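Local atomic coordinates of phenol hydroxylase component phN (Pseudomonas stutzeri, PDB entry 3U52), a protein that probably acts as the diiron-bearing large subunit of a multicomponent phenol hydroxylase, activating dioxygen to add a hydroxyl group to phenol. Residues A[279-283]-A[360-365]; A[110-114]-A[179-183]; A[201-205]-A[294-299]; A[64-68]-A[228-232]; A[333-337]-A[375-379]. All blocks are in the same frame, centred on the assembly; numbering follows the deposited sequence.

Contacts 2, 3 and 4 lie round the diiron core, and contacts 1 and 5 form a second cluster away from it. The side chain of Ala111 in contact 2 and that of Asp232 in contact 4 each lie about 6 Å from an iron ion. In contact 3, Asn204 is about 11 Å from iron, but Val201 is about 4 Å from a bound xenon. The centres of contacts 1 and 5 are 12 Å apart, and the two share the hydroxyl of Tyr282, which meets both Tyr377 and His333. Contact 3 touches contact 1 through Met280 and Ala294 but stands about 8 Å (nearest atoms) from contact 4. Contacts 4 and 5 are farthest apart, 41 Å between centres.

Contact 1: A[279-283]-A[360-365]; sequences MMDYM and WMSEKY
Asp281 OD1 is gripped by two hydroxyls: the phenol OH of Tyr365 comes within 2.5 Å of it, a short contact that counts as a weak hydrogen bond, and Ser332 OG bonds to the same oxygen. The carboxylate does not lie flat with the phenol; the two planes stand 71° apart. The second oxygen, OD2, takes the backbone N-H of Trp291 and also lies in the plane of the Trp360 indole, 3.9 Å from CH2 at the ring edge. Trp360 reaches it because CG is anti to the backbone N (chi1 178°), which sends the indole across to the helix of Asp281; Lys364 CG lies over one face of that ring.

Beside this polar knot is a Met-aromatic contact. Met361, its chain bent at chi2 and chi3, lays SD over one face of the Tyr282 ring, 4.4 Å from the centroid, while CE touches the rim at CE2 (3.5 Å). The Tyr282 hydroxyl itself is bonded to Tyr377 and His333.

With alanine in place of Asp281, the hydroxyls of Tyr365 and Ser332 and the Trp291 N-H would probably lose their common partner, and a gap would open beside the indole. Trp291 N, and Ser292 N that bonds Tyr365 OH, both belong to the first turn of helix 291-310, so the positive end of that helix probably helps to stabilise a charged carboxylate buried here.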
# COMPACT_ATOMS: atom_id res chain seq x y z
N MET A 279 -29.18 -9.09 -2.78
CA MET A 279 -27.84 -8.76 -3.30
C MET A 279 -27.03 -9.98 -3.68
O MET A 279 -26.49 -10.10 -4.81
CB MET A 279 -27.10 -7.95 -2.21
CG MET A 279 -25.76 -7.31 -2.58
SD MET A 279 -24.37 -8.45 -2.74
CE MET A 279 -23.81 -9.03 -1.18
N MET A 280 -26.88 -10.89 -2.72
CA MET A 280 -25.99 -12.03 -2.95
C MET A 280 -26.58 -13.05 -3.95
O MET A 280 -25.81 -13.66 -4.71
CB MET A 280 -25.54 -12.71 -1.65
CG MET A 280 -26.61 -13.54 -0.95
SD MET A 280 -26.08 -14.03 0.72
CE MET A 280 -24.93 -15.34 0.40
N ASP A 281 -27.90 -13.24 -3.96
CA ASP A 281 -28.48 -14.22 -4.89
C ASP A 281 -28.56 -13.67 -6.31
O ASP A 281 -28.37 -14.45 -7.28
CB ASP A 281 -29.87 -14.67 -4.46
CG ASP A 281 -29.83 -15.72 -3.35
OD1 ASP A 281 -30.89 -16.19 -2.94
OD2 ASP A 281 -28.74 -16.10 -2.89
N TYR A 282 -28.82 -12.35 -6.45
CA TYR A 282 -29.11 -11.74 -7.78
C TYR A 282 -28.11 -10.70 -8.31
O TYR A 282 -27.88 -10.64 -9.53
CB TYR A 282 -30.50 -11.06 -7.75
CG TYR A 282 -31.64 -12.05 -7.77
CD1 TYR A 282 -32.13 -12.63 -6.58
CD2 TYR A 282 -32.22 -12.43 -8.97
CE1 TYR A 282 -33.15 -13.57 -6.59
CE2 TYR A 282 -33.26 -13.37 -9.01
CZ TYR A 282 -33.72 -13.92 -7.83
OH TYR A 282 -34.74 -14.84 -7.92
N MET A 283 -27.58 -9.86 -7.43
CA MET A 283 -26.75 -8.76 -7.91
C MET A 283 -25.29 -9.14 -8.20
O MET A 283 -24.59 -8.39 -8.89
CB MET A 283 -26.82 -7.55 -7.00
CG MET A 283 -28.23 -6.93 -6.84
SD MET A 283 -27.94 -5.44 -5.89
CE MET A 283 -29.31 -4.41 -6.27
N TRP A 360 -28.66 -22.19 -11.59
CA TRP A 360 -28.03 -22.14 -10.23
C TRP A 360 -29.10 -21.96 -9.16
O TRP A 360 -29.12 -22.65 -8.16
CB TRP A 360 -27.00 -21.00 -10.15
CG TRP A 360 -26.31 -20.80 -8.77
CD1 TRP A 360 -25.20 -21.44 -8.31
CD2 TRP A 360 -26.68 -19.87 -7.74
NE1 TRP A 360 -24.85 -20.97 -7.04
CE2 TRP A 360 -25.75 -20.00 -6.68
CE3 TRP A 360 -27.70 -18.90 -7.62
CZ2 TRP A 360 -25.82 -19.24 -5.51
CZ3 TRP A 360 -27.77 -18.14 -6.43
CH2 TRP A 360 -26.84 -18.31 -5.41
N MET A 361 -30.04 -21.05 -9.39
CA MET A 361 -31.20 -20.91 -8.46
C MET A 361 -32.07 -22.15 -8.23
O MET A 361 -32.43 -22.42 -7.09
CB MET A 361 -32.10 -19.74 -8.86
CG MET A 361 -32.00 -18.58 -7.92
SD MET A 361 -31.35 -17.10 -8.67
CE MET A 361 -32.59 -16.67 -9.85
N SER A 362 -32.40 -22.89 -9.30
CA SER A 362 -33.12 -24.17 -9.22
C SER A 362 -32.41 -25.19 -8.30
O SER A 362 -33.04 -25.86 -7.48
CB SER A 362 -33.24 -24.77 -10.63
OG SER A 362 -33.91 -23.90 -11.51
N GLU A 363 -31.09 -25.28 -8.45
CA GLU A 363 -30.22 -26.10 -7.60
C GLU A 363 -30.13 -25.63 -6.13
O GLU A 363 -30.27 -26.43 -5.20
CB GLU A 363 -28.83 -26.13 -8.24
CG GLU A 363 -27.90 -27.20 -7.77
CD GLU A 363 -26.53 -27.00 -8.41
OE1 GLU A 363 -26.35 -27.41 -9.59
OE2 GLU A 363 -25.64 -26.39 -7.73
N LYS A 364 -29.93 -24.34 -5.91
CA LYS A 364 -29.89 -23.83 -4.53
C LYS A 364 -31.25 -23.79 -3.83
O LYS A 364 -31.32 -23.86 -2.60
CB LYS A 364 -29.19 -22.46 -4.48
CG LYS A 364 -27.69 -22.45 -4.95
CD LYS A 364 -26.83 -23.42 -4.17
CE LYS A 364 -25.40 -23.48 -4.68
NZ LYS A 364 -24.69 -24.56 -3.92
N TYR A 365 -32.33 -23.67 -4.62
CA TYR A 365 -33.71 -23.58 -4.14
C TYR A 365 -34.62 -24.68 -4.75
O TYR A 365 -35.55 -24.39 -5.53
CB TYR A 365 -34.26 -22.16 -4.43
CG TYR A 365 -33.51 -21.12 -3.67
CD1 TYR A 365 -32.45 -20.45 -4.26
CD2 TYR A 365 -33.82 -20.82 -2.35
CE1 TYR A 365 -31.71 -19.49 -3.54
CE2 TYR A 365 -33.09 -19.84 -1.64
CZ TYR A 365 -32.04 -19.21 -2.24
OH TYR A 365 -31.30 -18.25 -1.57

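Contact 2: A[110-114]-A[179-183]; sequences AAFQG and FDDAR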
# COMPACT_ATOMS: atom_id res chain seq x y z
N ALA A 110 -24.00 6.59 11.42
CA ALA A 110 -24.93 6.49 12.56
C ALA A 110 -24.36 5.72 13.76
O ALA A 110 -24.58 6.11 14.90
CB ALA A 110 -26.21 5.85 12.12
N ALA A 111 -23.59 4.66 13.52
CA ALA A 111 -23.08 3.86 14.63
C ALA A 111 -21.97 4.67 15.34
O ALA A 111 -21.84 4.64 16.59
CB ALA A 111 -22.58 2.55 14.16
N PHE A 112 -21.21 5.42 14.55
CA PHE A 112 -20.20 6.32 15.13
C PHE A 112 -20.81 7.30 16.16
O PHE A 112 -20.32 7.41 17.27
CB PHE A 112 -19.42 7.06 14.03
CG PHE A 112 -18.93 8.42 14.44
CD1 PHE A 112 -18.02 8.57 15.52
CD2 PHE A 112 -19.34 9.53 13.74
CE1 PHE A 112 -17.56 9.79 15.90
CE2 PHE A 112 -18.88 10.84 14.12
CZ PHE A 112 -18.00 10.95 15.19
N GLN A 113 -21.88 8.01 15.77
CA GLN A 113 -22.58 8.91 16.70
C GLN A 113 -23.25 8.20 17.88
O GLN A 113 -23.21 8.70 18.98
CB GLN A 113 -23.65 9.72 15.96
CG GLN A 113 -23.33 10.09 14.56
CD GLN A 113 -24.39 10.91 13.93
OE1 GLN A 113 -25.24 10.39 13.18
NE2 GLN A 113 -24.38 12.20 14.24
N GLY A 114 -23.92 7.07 17.63
CA GLY A 114 -24.61 6.29 18.66
C GLY A 114 -23.64 5.72 19.69
O GLY A 114 -23.88 5.81 20.90
N PHE A 179 -31.88 1.88 12.35
CA PHE A 179 -30.94 2.56 13.22
C PHE A 179 -31.51 3.74 14.04
O PHE A 179 -31.00 4.03 15.12
CB PHE A 179 -29.67 3.02 12.42
CG PHE A 179 -28.40 2.61 13.11
CD1 PHE A 179 -27.85 1.37 12.88
CD2 PHE A 179 -27.79 3.46 14.02
CE1 PHE A 179 -26.68 0.94 13.58
CE2 PHE A 179 -26.62 3.08 14.70
CZ PHE A 179 -26.07 1.82 14.48
N ASP A 180 -32.53 4.44 13.51
CA ASP A 180 -33.24 5.49 14.29
C ASP A 180 -33.89 4.86 15.50
O ASP A 180 -33.85 5.42 16.54
CB ASP A 180 -34.30 6.20 13.45
CG ASP A 180 -33.73 7.25 12.52
OD1 ASP A 180 -32.47 7.45 12.50
OD2 ASP A 180 -34.54 7.92 11.79
N ASP A 181 -34.47 3.66 15.35
CA ASP A 181 -35.10 2.91 16.44
C ASP A 181 -34.06 2.66 17.53
O ASP A 181 -34.29 3.02 18.70
CB ASP A 181 -35.72 1.64 15.84
CG ASP A 181 -36.60 0.83 16.81
OD1 ASP A 181 -36.48 0.94 18.03
OD2 ASP A 181 -37.40 0.01 16.30
N ALA A 182 -32.88 2.13 17.16
CA ALA A 182 -31.81 1.88 18.15
C ALA A 182 -31.29 3.15 18.84
O ALA A 182 -31.11 3.15 20.04
CB ALA A 182 -30.61 1.10 17.48
N ARG A 183 -31.06 4.21 18.08
CA ARG A 183 -30.51 5.44 18.69
C ARG A 183 -31.56 6.27 19.51
O ARG A 183 -31.21 7.04 20.39
CB ARG A 183 -29.92 6.31 17.62
CG ARG A 183 -28.63 5.74 17.00
CD ARG A 183 -27.84 6.89 16.44
NE ARG A 183 -28.47 7.42 15.24
CZ ARG A 183 -28.42 8.68 14.83
NH1 ARG A 183 -29.02 9.03 13.70
NH2 ARG A 183 -27.81 9.62 15.56
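Ala110 CB presses against the Phe179 ring at CD2, 3.4 Å away, and Ala111 CB meets the same ring at CZ (3.6 Å). These small residues leave room for the phenyl ring between the segments 110-114 and 179-183, which run almost parallel, 3° apart. One turn on, Gly114 keeps the packing close: its CA lies 4.0 Å from Arg183 CD, and a CB at this place would crowd that methylene.

The other side is looser and polar. Arg183 CD passes 3.7 Å from Ala110 O, and the bend at chi3 (-72°) then turns the guanidinium toward Gln113. NH2 stays 3.6 Å from Gln113 OE1, the amide and guanidinium planes 31° apart, and Asp180 OD1 is a long 4.0 Å from NH1. The stronger partner of NH2 is a polar side chain of another protein chain; Gln113 OE1 has a weak bond to a polar side chain there too. Arg183 NE is buried with no partner in the model.

A leucine in place of Arg183 would probably leave that partner-chain group without its donor and remove the guanidinium from beside Gln113. The chemistry thus changes across the contact: an apolar side, where Ala111 packs on the iron ligand Glu138 and Phe179 on Phe198 of a xenon pocket, gives way to a polar rim that meets a partner protein.

Contact 3: A[201-205]-A[294-299]; sequences VLTNL and AWEVYY
Leu205 fits into the surface of helix 291-310 with both methyl groups: CD1 sits 3.7 Å from Trp295 CZ3, and CD2 drops against the carbonyl oxygen of Ala294 at 3.6 Å while passing Tyr298 CB. Next to it, Asn204 meets the Tyr298 ring, CB lying 3.5 Å from CD2, with the amide turned 50° to the ring plane. At the far end the Val201 methyl CG1, anti to the backbone N (chi1 -180°), reaches the edge of the Tyr299 ring, 4.1 Å from CE2, and Leu202 CD2 lies alongside the same ring.

No direct hydrogen bond spans the two segments; water does the joining. One molecule donates both to Val201 O and to Tyr298 O, at 2.7 Å and 2.8 Å from its oxygen. A second accepts from Asn204 ND2 and donates to Tyr298 O. Val201 O is available because helix 187-216 is kinked here, and Leu205 N does not bond back to it.

Farther out, Tyr299 CB sits over the centre of the Trp295 ring and covers one of its faces. Trp295 NE1 bonds to Asn325 and Tyr299 OH to Gln321, while Leu273 of helix 254-283 packs on Leu202 and Leu205. Helix 187-216 carries the iron ligand Glu199 and lines a xenon pocket with Phe198; it is one of the core helices of the ferritin-like bundle found in diiron hydroxylases.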
# COMPACT_ATOMS: atom_id res chain seq x y z
N VAL A 201 -24.42 -11.57 16.68
CA VAL A 201 -25.26 -12.60 16.12
C VAL A 201 -25.38 -12.58 14.57
O VAL A 201 -25.25 -13.64 13.93
CB VAL A 201 -26.64 -12.61 16.77
CG1 VAL A 201 -27.52 -13.74 16.15
CG2 VAL A 201 -26.48 -12.86 18.27
N LEU A 202 -25.63 -11.41 13.97
CA LEU A 202 -26.05 -11.31 12.56
C LEU A 202 -24.95 -10.75 11.66
O LEU A 202 -25.12 -10.68 10.44
CB LEU A 202 -27.34 -10.48 12.46
CG LEU A 202 -28.56 -11.14 13.14
CD1 LEU A 202 -29.79 -10.21 13.16
CD2 LEU A 202 -28.93 -12.50 12.49
N THR A 203 -23.84 -10.36 12.27
CA THR A 203 -22.69 -9.74 11.57
C THR A 203 -22.20 -10.42 10.28
O THR A 203 -22.03 -9.78 9.24
CB THR A 203 -21.48 -9.49 12.54
OG1 THR A 203 -20.53 -8.71 11.83
CG2 THR A 203 -20.82 -10.80 13.02
N ASN A 204 -22.01 -11.72 10.35
CA ASN A 204 -21.54 -12.49 9.19
C ASN A 204 -22.50 -12.49 8.00
O ASN A 204 -22.07 -12.66 6.85
CB ASN A 204 -21.25 -13.93 9.63
CG ASN A 204 -19.90 -14.07 10.37
OD1 ASN A 204 -18.92 -13.39 10.05
ND2 ASN A 204 -19.85 -14.96 11.35
N LEU A 205 -23.79 -12.36 8.28
CA LEU A 205 -24.78 -12.27 7.19
C LEU A 205 -24.70 -11.00 6.37
O LEU A 205 -25.16 -10.96 5.23
CB LEU A 205 -26.21 -12.49 7.71
CG LEU A 205 -26.36 -13.89 8.30
CD1 LEU A 205 -27.43 -14.03 9.37
CD2 LEU A 205 -26.61 -14.84 7.17
N ALA A 294 -26.10 -19.30 3.44
CA ALA A 294 -25.60 -18.33 4.42
C ALA A 294 -26.43 -18.29 5.70
O ALA A 294 -25.89 -18.30 6.81
CB ALA A 294 -25.53 -16.92 3.77
N TRP A 295 -27.76 -18.26 5.58
CA TRP A 295 -28.63 -18.30 6.75
C TRP A 295 -28.42 -19.56 7.60
O TRP A 295 -28.35 -19.51 8.85
CB TRP A 295 -30.13 -18.22 6.37
CG TRP A 295 -30.99 -18.05 7.58
CD1 TRP A 295 -31.76 -19.03 8.20
CD2 TRP A 295 -31.19 -16.84 8.34
NE1 TRP A 295 -32.41 -18.48 9.31
CE2 TRP A 295 -32.08 -17.16 9.42
CE3 TRP A 295 -30.70 -15.51 8.24
CZ2 TRP A 295 -32.50 -16.19 10.36
CZ3 TRP A 295 -31.11 -14.56 9.22
CH2 TRP A 295 -31.99 -14.91 10.25
N GLU A 296 -28.38 -20.69 6.92
CA GLU A 296 -28.21 -21.97 7.55
C GLU A 296 -26.89 -22.10 8.34
O GLU A 296 -26.86 -22.65 9.46
CB GLU A 296 -28.29 -23.01 6.45
CG GLU A 296 -28.56 -24.40 6.96
CD GLU A 296 -28.95 -25.35 5.81
OE1 GLU A 296 -28.48 -26.52 5.87
OE2 GLU A 296 -29.69 -24.93 4.87
N VAL A 297 -25.80 -21.60 7.78
CA VAL A 297 -24.52 -21.67 8.46
C VAL A 297 -24.39 -20.60 9.53
O VAL A 297 -24.06 -20.89 10.67
CB VAL A 297 -23.37 -21.57 7.42
CG1 VAL A 297 -21.98 -21.51 8.13
CG2 VAL A 297 -23.48 -22.76 6.46
N TYR A 298 -24.66 -19.36 9.17
CA TYR A 298 -24.35 -18.27 10.08
C TYR A 298 -25.39 -18.08 11.16
O TYR A 298 -25.06 -17.68 12.26
CB TYR A 298 -24.06 -16.97 9.32
CG TYR A 298 -22.85 -17.15 8.46
CD1 TYR A 298 -22.96 -17.16 7.08
CD2 TYR A 298 -21.60 -17.36 9.03
CE1 TYR A 298 -21.83 -17.35 6.28
CE2 TYR A 298 -20.48 -17.56 8.26
CZ TYR A 298 -20.59 -17.56 6.89
OH TYR A 298 -19.47 -17.75 6.11
N TYR A 299 -26.65 -18.36 10.86
CA TYR A 299 -27.63 -18.22 11.90
C TYR A 299 -28.03 -19.56 12.43
O TYR A 299 -27.96 -19.77 13.64
CB TYR A 299 -28.90 -17.42 11.48
CG TYR A 299 -29.85 -17.34 12.66
CD1 TYR A 299 -30.93 -18.22 12.78
CD2 TYR A 299 -29.59 -16.44 13.71
CE1 TYR A 299 -31.73 -18.22 13.91
CE2 TYR A 299 -30.39 -16.43 14.84
CZ TYR A 299 -31.44 -17.32 14.94
OH TYR A 299 -32.25 -17.24 16.08
O HOH W 1 -25.32 -16.27 14.68
O HOH W 2 -21.99 -16.60 12.43

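Contact 4: A[64-68]-A[228-232]; sequences YQAEK and SAQSD
The segments 64-68 and 228-232 run antiparallel, their axes 161° apart and 11.1 Å at closest approach, and come nearest at Lys68 and Ser228. Lys68 spans the gap. Bent at both chi3 and chi4 (54° and 65°), the chain curls its ammonium group into helix 220-250, where NZ donates to Ser228 O and to Ser231 OG, each at 2.8 Å. The bond to the carbonyl is angled, 132° at the oxygen, with the nitrogen tilted somewhat from the carbonyl plane. That oxygen can take it because the helix is kinked and Asp232 N does not bond back to Ser228. Ser231 OG stands between its backbone N and carbonyl carbon, which turns it to the lysine.

Lys68 NZ stays 4.9 Å from Asp232 OD1, not in contact. Asp232 has closer partners: OD2 holds NE2 of the iron ligand His141 and pairs with Arg140, and OD1 pairs with Arg235. It is thus a second-shell residue that probably helps to position His141.

Glu67 pairs with Lys70 of the second subunit, so helix 58-81 faces the dimer partner as well as helix 220-250. Arg140 from helix 125-155 packs on Gln65, Lys68 and Ser228, so three helices meet here.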
# COMPACT_ATOMS: atom_id res chain seq x y z
N TYR A 64 -1.10 0.39 15.49
CA TYR A 64 -1.58 -0.68 14.64
C TYR A 64 -2.55 -0.22 13.56
O TYR A 64 -2.53 -0.71 12.42
CB TYR A 64 -2.04 -1.88 15.51
CG TYR A 64 -0.78 -2.40 16.25
CD1 TYR A 64 0.34 -2.87 15.52
CD2 TYR A 64 -0.65 -2.34 17.66
CE1 TYR A 64 1.51 -3.32 16.16
CE2 TYR A 64 0.51 -2.76 18.30
CZ TYR A 64 1.59 -3.25 17.55
OH TYR A 64 2.76 -3.69 18.20
N GLN A 65 -3.40 0.74 13.90
CA GLN A 65 -4.36 1.23 12.92
C GLN A 65 -3.65 2.05 11.84
O GLN A 65 -4.06 2.00 10.70
CB GLN A 65 -5.45 2.07 13.59
CG GLN A 65 -6.34 1.26 14.53
CD GLN A 65 -7.05 0.08 13.83
OE1 GLN A 65 -8.07 0.23 13.23
NE2 GLN A 65 -6.51 -1.08 13.96
N ALA A 66 -2.60 2.80 12.20
CA ALA A 66 -1.86 3.57 11.21
C ALA A 66 -1.20 2.65 10.16
O ALA A 66 -1.19 2.96 8.97
CB ALA A 66 -0.83 4.48 11.85
N GLU A 67 -0.73 1.49 10.62
CA GLU A 67 -0.12 0.48 9.73
C GLU A 67 -1.11 -0.10 8.71
O GLU A 67 -0.79 -0.15 7.50
CB GLU A 67 0.59 -0.63 10.53
CG GLU A 67 1.25 -1.73 9.67
CD GLU A 67 2.53 -1.27 8.89
OE1 GLU A 67 3.07 -0.15 9.18
OE2 GLU A 67 3.01 -2.04 8.00
N LYS A 68 -2.31 -0.47 9.18
CA LYS A 68 -3.38 -0.95 8.32
C LYS A 68 -3.82 0.13 7.32
O LYS A 68 -3.99 -0.16 6.12
CB LYS A 68 -4.60 -1.36 9.16
CG LYS A 68 -4.24 -2.46 10.22
CD LYS A 68 -5.30 -2.53 11.40
CE LYS A 68 -6.72 -2.70 10.92
NZ LYS A 68 -6.73 -4.03 10.27
N SER A 228 -9.12 -5.31 5.77
CA SER A 228 -8.75 -4.28 6.74
C SER A 228 -9.68 -4.15 7.99
O SER A 228 -9.24 -3.79 9.11
CB SER A 228 -8.74 -2.95 6.02
OG SER A 228 -7.77 -2.17 6.61
N ALA A 229 -10.95 -4.46 7.79
CA ALA A 229 -11.93 -4.35 8.84
C ALA A 229 -12.01 -5.60 9.72
O ALA A 229 -12.62 -5.52 10.78
CB ALA A 229 -13.27 -4.03 8.24
N GLN A 230 -11.41 -6.73 9.32
CA GLN A 230 -11.46 -7.97 10.13
C GLN A 230 -11.00 -7.85 11.58
O GLN A 230 -11.74 -8.25 12.48
CB GLN A 230 -10.72 -9.12 9.46
CG GLN A 230 -11.53 -9.69 8.31
CD GLN A 230 -10.80 -10.84 7.63
OE1 GLN A 230 -9.59 -10.78 7.45
NE2 GLN A 230 -11.55 -11.88 7.25
N SER A 231 -9.81 -7.31 11.80
CA SER A 231 -9.33 -7.12 13.17
C SER A 231 -10.25 -6.20 13.98
O SER A 231 -10.40 -6.38 15.18
CB SER A 231 -7.87 -6.65 13.22
OG SER A 231 -7.71 -5.41 12.56
N ASP A 232 -10.87 -5.22 13.33
CA ASP A 232 -11.79 -4.32 14.01
C ASP A 232 -12.98 -5.16 14.47
O ASP A 232 -13.36 -5.08 15.62
CB ASP A 232 -12.32 -3.21 13.08
CG ASP A 232 -11.25 -2.20 12.64
OD1 ASP A 232 -10.17 -2.09 13.24
OD2 ASP A 232 -11.53 -1.48 11.67
O HOH W 3 -4.81 -3.22 5.10

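Contact 5: A[333-337]-A[375-379]; sequences HQLWT and PRYEY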
# COMPACT_ATOMS: atom_id res chain seq x y z
N HIS A 333 -35.94 -14.00 -3.70
CA HIS A 333 -36.79 -13.99 -4.89
C HIS A 333 -37.98 -13.00 -4.77
O HIS A 333 -38.29 -12.26 -5.70
CB HIS A 333 -37.30 -15.42 -5.14
CG HIS A 333 -36.22 -16.48 -4.99
ND1 HIS A 333 -35.10 -16.52 -5.79
CD2 HIS A 333 -36.09 -17.48 -4.08
CE1 HIS A 333 -34.32 -17.52 -5.41
NE2 HIS A 333 -34.90 -18.13 -4.38
N GLN A 334 -38.65 -12.98 -3.61
CA GLN A 334 -39.70 -11.98 -3.31
C GLN A 334 -39.16 -10.54 -3.42
O GLN A 334 -39.79 -9.65 -4.04
CB GLN A 334 -40.29 -12.24 -1.91
CG GLN A 334 -41.06 -13.55 -1.81
CD GLN A 334 -41.42 -13.94 -0.37
OE1 GLN A 334 -40.69 -13.65 0.58
NE2 GLN A 334 -42.56 -14.63 -0.23
N LEU A 335 -37.99 -10.29 -2.87
CA LEU A 335 -37.44 -8.96 -2.90
C LEU A 335 -36.97 -8.55 -4.30
O LEU A 335 -37.15 -7.40 -4.70
CB LEU A 335 -36.30 -8.84 -1.88
CG LEU A 335 -36.87 -8.54 -0.50
CD1 LEU A 335 -35.96 -9.21 0.45
CD2 LEU A 335 -36.81 -7.03 -0.36
N TRP A 336 -36.39 -9.49 -5.07
CA TRP A 336 -35.81 -9.06 -6.35
C TRP A 336 -36.94 -8.65 -7.25
O TRP A 336 -36.91 -7.64 -7.95
CB TRP A 336 -35.00 -10.18 -7.00
CG TRP A 336 -34.36 -9.80 -8.34
CD1 TRP A 336 -34.70 -10.30 -9.59
CD2 TRP A 336 -33.32 -8.85 -8.55
NE1 TRP A 336 -33.87 -9.74 -10.55
CE2 TRP A 336 -33.00 -8.87 -9.94
CE3 TRP A 336 -32.57 -8.02 -7.70
CZ2 TRP A 336 -32.00 -8.08 -10.48
CZ3 TRP A 336 -31.58 -7.23 -8.25
CH2 TRP A 336 -31.30 -7.27 -9.63
N THR A 337 -37.95 -9.49 -7.25
CA THR A 337 -39.21 -9.19 -7.97
C THR A 337 -39.93 -7.83 -7.56
O THR A 337 -40.43 -7.05 -8.43
CB THR A 337 -39.97 -10.57 -7.98
OG1 THR A 337 -39.96 -11.20 -9.26
CG2 THR A 337 -41.14 -10.68 -7.22
N PRO A 375 -41.38 -19.11 -13.21
CA PRO A 375 -42.46 -18.64 -14.09
C PRO A 375 -42.61 -17.10 -14.13
O PRO A 375 -43.01 -16.56 -15.13
CB PRO A 375 -43.72 -19.25 -13.49
CG PRO A 375 -43.30 -20.15 -12.37
CD PRO A 375 -41.85 -20.04 -12.15
N ARG A 376 -42.24 -16.41 -13.04
CA ARG A 376 -42.27 -14.95 -13.02
C ARG A 376 -41.31 -14.42 -14.05
O ARG A 376 -41.68 -13.52 -14.80
CB ARG A 376 -41.84 -14.40 -11.68
CG ARG A 376 -42.67 -14.89 -10.53
CD ARG A 376 -42.22 -14.17 -9.20
NE ARG A 376 -43.18 -14.58 -8.17
CZ ARG A 376 -43.36 -13.97 -7.01
NH1 ARG A 376 -42.63 -12.88 -6.70
NH2 ARG A 376 -44.28 -14.45 -6.17
N TYR A 377 -40.07 -14.93 -14.05
CA TYR A 377 -39.04 -14.46 -15.00
C TYR A 377 -39.40 -14.86 -16.45
O TYR A 377 -39.17 -14.09 -17.38
CB TYR A 377 -37.64 -14.94 -14.57
CG TYR A 377 -37.28 -14.48 -13.13
CD1 TYR A 377 -37.25 -13.12 -12.80
CD2 TYR A 377 -37.01 -15.41 -12.12
CE1 TYR A 377 -36.97 -12.70 -11.46
CE2 TYR A 377 -36.72 -15.01 -10.80
CZ TYR A 377 -36.71 -13.67 -10.49
OH TYR A 377 -36.43 -13.28 -9.20
N GLU A 378 -40.03 -16.02 -16.63
CA GLU A 378 -40.52 -16.40 -17.97
C GLU A 378 -41.50 -15.34 -18.52
O GLU A 378 -41.31 -14.82 -19.63
CB GLU A 378 -41.10 -17.79 -17.94
CG GLU A 378 -40.07 -18.84 -17.54
CD GLU A 378 -40.63 -20.25 -17.52
OE1 GLU A 378 -39.83 -21.23 -17.48
OE2 GLU A 378 -41.87 -20.40 -17.55
N TYR A 379 -42.53 -15.01 -17.72
CA TYR A 379 -43.51 -13.98 -18.05
C TYR A 379 -42.89 -12.58 -18.23
O TYR A 379 -43.19 -11.90 -19.21
CB TYR A 379 -44.65 -13.93 -17.01
CG TYR A 379 -45.66 -12.82 -17.30
CD1 TYR A 379 -46.63 -12.97 -18.32
CD2 TYR A 379 -45.61 -11.63 -16.62
CE1 TYR A 379 -47.55 -11.94 -18.63
CE2 TYR A 379 -46.52 -10.58 -16.92
CZ TYR A 379 -47.48 -10.76 -17.92
OH TYR A 379 -48.35 -9.75 -18.22
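Trp336 and Tyr377 make the aromatic part of the contact, their side chains crossing at about a right angle. The phenol comes to the rim of the indole: Tyr377 CE1 lies in the indole plane, 3.8 Å from CD1, and the hydroxyl oxygen is 3.5 Å from the same carbon. Trp336 has CG anti to its own N (chi1 -180°), which sends the indole toward segment 375-379, and chi2 (-112°) presents its CD1 edge.

The polar ends look elsewhere. Tyr377 OH bonds to Tyr282, as does His333 ND1, while Trp336 NE1 gives its hydrogen to Trp351 O. No hydrogen bond passes directly between the two segments.

The remaining contacts are of van der Waals kind. The Arg376 chain, extended from CG to NE, crosses Thr337 at about a right angle; Thr337 OG1 stands 3.7 Å from Arg376 CD and 4.0 Å from Tyr377 CE1. Arg376 NE makes a weak bond to Tyr372 O.

Segments 333-337 and 375-379 run nearly parallel, 19° apart, with axes 12.0 Å apart at closest approach, a spacing filled by these large side chains. Tyr282 of helix 254-283 stacks on Trp336, Met361 of helix 355-364 packs on His333, and an aromatic side chain of another protein chain packs on Arg376.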